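Local coordinates for protein telomerase reverse transcriptase (Takifugu rubripes, PDB 4LMO) that elongates telomeres as a reverse transcriptase by copying a template within the enzyme's RNA component, this piece being its RNA-binding domain, at residues R121-V126 against L147-V152. Sequence-based numbering, arbitrary orientation.
Sequences RVYLFV and LYFARV
V126 and V152 meet methyl to methyl where the two helices approach, their CG1 atoms 3.8 Å apart. The same methyl of V152 also meets Y123, at the edge of the tyrosine ring and near its plane, with V152 CG1 4.1 Å from Y123 CD1. V152 CG1 stands anti to its own backbone N (chi1 174°), an orientation that carries this one branch to both partners on helix 119-133.

The second group of contacts is made by the outer part of the Y123 ring, which reaches helix 142-158 at F149. Y123 CE1 comes to 3.3 Å from F149 O, which lies obliquely to the ring, and the phenol OH sits 3.6 Å from F149 CB. Chi1 of Y123 (169°) swings the ring away from the backbone N and across the gap, bringing its end closer to the opposing helix than the direction of CB alone would suggest. The side chains of Y123 and F149 cross at about a right angle. F149 itself touches R127, L130 and L131 of helix 119-133, while Y123 also touches R153 and L156 of helix 142-158.

The two segments run roughly antiparallel, at 144°, with axes 10.9 Å apart at closest approach, a separation spanned by the tyrosine and by the valine pair. Replacing Y123 by an alanine is likely to open a gap beside V152 CG1 and take away the aromatic carbon next to F149 O. V126 also touches V213 of helix 191-220, so the helix pair packs beside that long helix within the helical RNA-binding domain. The contact thus combines apolar valine and ring-edge packing with the CE1 and OH end of a tyrosine set against the carbonyl oxygen and CB of F149.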
ATOM      1  N   ARG A 121     -15.245   3.946   2.442  1.00 29.99           N
ATOM      2  CA  ARG A 121     -14.646   4.981   1.594  1.00 29.82           C
ATOM      3  C   ARG A 121     -13.149   4.752   1.423  1.00 29.06           C
ATOM      4  O   ARG A 121     -12.606   4.925   0.333  1.00 28.86           O
ATOM      5  CB  ARG A 121     -14.882   6.367   2.201  1.00 29.90           C
ATOM      6  CG  ARG A 121     -16.322   6.827   2.136  1.00 30.33           C
ATOM      7  CD  ARG A 121     -16.619   7.365   0.755  1.00 30.67           C
ATOM      8  NE  ARG A 121     -17.965   7.031   0.319  1.00 30.92           N
ATOM      9  CZ  ARG A 121     -18.453   7.309  -0.884  1.00 31.30           C
ATOM     10  NH1 ARG A 121     -17.704   7.935  -1.788  1.00 30.89           N
ATOM     11  NH2 ARG A 121     -19.698   6.957  -1.181  1.00 31.65           N
ATOM     12  N   VAL A 122     -12.490   4.369   2.513  1.00 28.54           N
ATOM     13  CA  VAL A 122     -11.072   4.023   2.487  1.00 28.31           C
ATOM     14  C   VAL A 122     -10.857   2.803   1.590  1.00 28.57           C
ATOM     15  O   VAL A 122      -9.831   2.698   0.908  1.00 28.88           O
ATOM     16  CB  VAL A 122     -10.517   3.790   3.911  1.00 27.65           C
ATOM     17  CG1 VAL A 122      -9.090   3.261   3.866  1.00 27.28           C
ATOM     18  CG2 VAL A 122     -10.580   5.080   4.716  1.00 27.38           C
ATOM     19  N   TYR A 123     -11.835   1.901   1.571  1.00 28.73           N
ATOM     20  CA  TYR A 123     -11.815   0.788   0.625  1.00 28.79           C
ATOM     21  C   TYR A 123     -11.878   1.258  -0.833  1.00 28.90           C
ATOM     22  O   TYR A 123     -11.091   0.800  -1.661  1.00 29.05           O
ATOM     23  CB  TYR A 123     -12.926  -0.230   0.909  1.00 29.07           C
ATOM     24  CG  TYR A 123     -13.086  -1.234  -0.209  1.00 29.30           C
ATOM     25  CD1 TYR A 123     -12.147  -2.249  -0.400  1.00 29.34           C
ATOM     26  CD2 TYR A 123     -14.159  -1.150  -1.096  1.00 29.93           C
ATOM     27  CE1 TYR A 123     -12.278  -3.162  -1.436  1.00 29.68           C
ATOM     28  CE2 TYR A 123     -14.298  -2.056  -2.138  1.00 30.53           C
ATOM     29  CZ  TYR A 123     -13.355  -3.059  -2.303  1.00 30.37           C
ATOM     30  OH  TYR A 123     -13.493  -3.961  -3.332  1.00 30.82           O
ATOM     31  N   LEU A 124     -12.815   2.151  -1.147  1.00 28.59           N
ATOM     32  CA  LEU A 124     -12.994   2.617  -2.524  1.00 28.48           C
ATOM     33  C   LEU A 124     -11.719   3.256  -3.076  1.00 28.09           C
ATOM     34  O   LEU A 124     -11.307   2.958  -4.199  1.00 28.32           O
ATOM     35  CB  LEU A 124     -14.185   3.577  -2.635  1.00 28.80           C
ATOM     36  CG  LEU A 124     -15.583   3.003  -2.378  1.00 29.09           C
ATOM     37  CD1 LEU A 124     -16.602   4.127  -2.235  1.00 29.38           C
ATOM     38  CD2 LEU A 124     -16.003   2.022  -3.467  1.00 29.05           C
ATOM     39  N   PHE A 125     -11.095   4.119  -2.276  1.00 27.69           N
ATOM     40  CA  PHE A 125      -9.802   4.710  -2.619  1.00 27.65           C
ATOM     41  C   PHE A 125      -8.731   3.646  -2.861  1.00 27.39           C
ATOM     42  O   PHE A 125      -8.062   3.656  -3.894  1.00 27.31           O
ATOM     43  CB  PHE A 125      -9.334   5.683  -1.531  1.00 26.95           C
ATOM     44  CG  PHE A 125      -7.870   6.024  -1.613  1.00 26.62           C
ATOM     45  CD1 PHE A 125      -7.377   6.799  -2.663  1.00 26.81           C
ATOM     46  CD2 PHE A 125      -6.979   5.562  -0.648  1.00 25.72           C
ATOM     47  CE1 PHE A 125      -6.027   7.105  -2.742  1.00 26.85           C
ATOM     48  CE2 PHE A 125      -5.631   5.869  -0.721  1.00 25.54           C
ATOM     49  CZ  PHE A 125      -5.155   6.645  -1.768  1.00 26.22           C
ATOM     50  N   VAL A 126      -8.576   2.738  -1.903  1.00 27.61           N
ATOM     51  CA  VAL A 126      -7.593   1.660  -2.000  1.00 28.00           C
ATOM     52  C   VAL A 126      -7.895   0.731  -3.180  1.00 28.95           C
ATOM     53  O   VAL A 126      -6.976   0.243  -3.845  1.00 29.02           O
ATOM     54  CB  VAL A 126      -7.477   0.893  -0.658  1.00 27.49           C
ATOM     55  CG1 VAL A 126      -7.190  -0.588  -0.868  1.00 27.62           C
ATOM     56  CG2 VAL A 126      -6.418   1.538   0.224  1.00 26.75           C
ATOM     57  N   LEU A 147     -11.808 -11.956  -5.654  1.00 37.22           N
ATOM     58  CA  LEU A 147     -11.638 -12.586  -4.343  1.00 37.30           C
ATOM     59  C   LEU A 147     -10.746 -11.748  -3.433  1.00 36.24           C
ATOM     60  O   LEU A 147     -11.019 -11.611  -2.235  1.00 35.27           O
ATOM     61  CB  LEU A 147     -11.049 -13.995  -4.471  1.00 37.99           C
ATOM     62  CG  LEU A 147     -12.006 -15.183  -4.368  1.00 39.62           C
ATOM     63  CD1 LEU A 147     -11.231 -16.480  -4.514  1.00 40.04           C
ATOM     64  CD2 LEU A 147     -12.774 -15.171  -3.054  1.00 39.54           C
ATOM     65  N   TYR A 148      -9.687 -11.190  -4.013  1.00 34.86           N
ATOM     66  CA  TYR A 148      -8.733 -10.400  -3.257  1.00 33.80           C
ATOM     67  C   TYR A 148      -9.325  -9.056  -2.841  1.00 33.81           C
ATOM     68  O   TYR A 148      -9.092  -8.596  -1.723  1.00 33.60           O
ATOM     69  CB  TYR A 148      -7.439 -10.205  -4.047  1.00 32.83           C
ATOM     70  CG  TYR A 148      -6.315  -9.654  -3.204  1.00 31.89           C
ATOM     71  CD1 TYR A 148      -5.526 -10.499  -2.422  1.00 31.48           C
ATOM     72  CD2 TYR A 148      -6.050  -8.285  -3.174  1.00 31.52           C
ATOM     73  CE1 TYR A 148      -4.497  -9.995  -1.642  1.00 31.16           C
ATOM     74  CE2 TYR A 148      -5.022  -7.772  -2.397  1.00 31.25           C
ATOM     75  CZ  TYR A 148      -4.252  -8.630  -1.634  1.00 30.91           C
ATOM     76  OH  TYR A 148      -3.237  -8.120  -0.863  1.00 30.61           O
ATOM     77  N   PHE A 149     -10.093  -8.440  -3.739  1.00 34.09           N
ATOM     78  CA  PHE A 149     -10.772  -7.176  -3.449  1.00 33.97           C
ATOM     79  C   PHE A 149     -11.757  -7.343  -2.291  1.00 34.02           C
ATOM     80  O   PHE A 149     -11.910  -6.444  -1.462  1.00 33.87           O
ATOM     81  CB  PHE A 149     -11.489  -6.654  -4.699  1.00 34.04           C
ATOM     82  CG  PHE A 149     -10.596  -5.898  -5.655  1.00 34.40           C
ATOM     83  CD1 PHE A 149      -9.211  -6.068  -5.645  1.00 34.08           C
ATOM     84  CD2 PHE A 149     -11.149  -5.028  -6.590  1.00 34.38           C
ATOM     85  CE1 PHE A 149      -8.402  -5.375  -6.533  1.00 33.74           C
ATOM     86  CE2 PHE A 149     -10.344  -4.334  -7.479  1.00 34.34           C
ATOM     87  CZ  PHE A 149      -8.969  -4.509  -7.451  1.00 34.08           C
ATOM     88  N   ALA A 150     -12.408  -8.506  -2.239  1.00 34.04           N
ATOM     89  CA  ALA A 150     -13.315  -8.847  -1.143  1.00 34.32           C
ATOM     90  C   ALA A 150     -12.562  -9.050   0.168  1.00 33.87           C
ATOM     91  O   ALA A 150     -13.087  -8.752   1.242  1.00 34.59           O
ATOM     92  CB  ALA A 150     -14.126 -10.087  -1.490  1.00 34.48           C
ATOM     93  N   ARG A 151     -11.333  -9.559   0.074  1.00 33.35           N
ATOM     94  CA  ARG A 151     -10.486  -9.781   1.248  1.00 32.89           C
ATOM     95  C   ARG A 151     -10.021  -8.463   1.846  1.00 32.06           C
ATOM     96  O   ARG A 151      -9.931  -8.325   3.063  1.00 31.92           O
ATOM     97  CB  ARG A 151      -9.275 -10.652   0.897  1.00 32.78           C
ATOM     98  CG  ARG A 151      -9.628 -12.040   0.387  1.00 33.69           C
ATOM     99  CD  ARG A 151     -10.073 -12.963   1.507  1.00 33.40           C
ATOM    100  NE  ARG A 151     -11.010 -13.989   1.052  1.00 34.18           N
ATOM    101  CZ  ARG A 151     -10.688 -15.053   0.318  1.00 34.53           C
ATOM    102  NH1 ARG A 151      -9.439 -15.252  -0.090  1.00 34.07           N
ATOM    103  NH2 ARG A 151     -11.631 -15.923  -0.020  1.00 35.20           N
ATOM    104  N   VAL A 152      -9.726  -7.502   0.976  1.00 31.62           N
ATOM    105  CA  VAL A 152      -9.342  -6.156   1.389  1.00 31.30           C
ATOM    106  C   VAL A 152     -10.530  -5.439   2.046  1.00 32.14           C
ATOM    107  O   VAL A 152     -10.372  -4.802   3.091  1.00 31.94           O
ATOM    108  CB  VAL A 152      -8.771  -5.352   0.197  1.00 30.86           C
ATOM    109  CG1 VAL A 152      -8.511  -3.901   0.579  1.00 30.15           C
ATOM    110  CG2 VAL A 152      -7.490  -6.005  -0.305  1.00 30.33           C
TER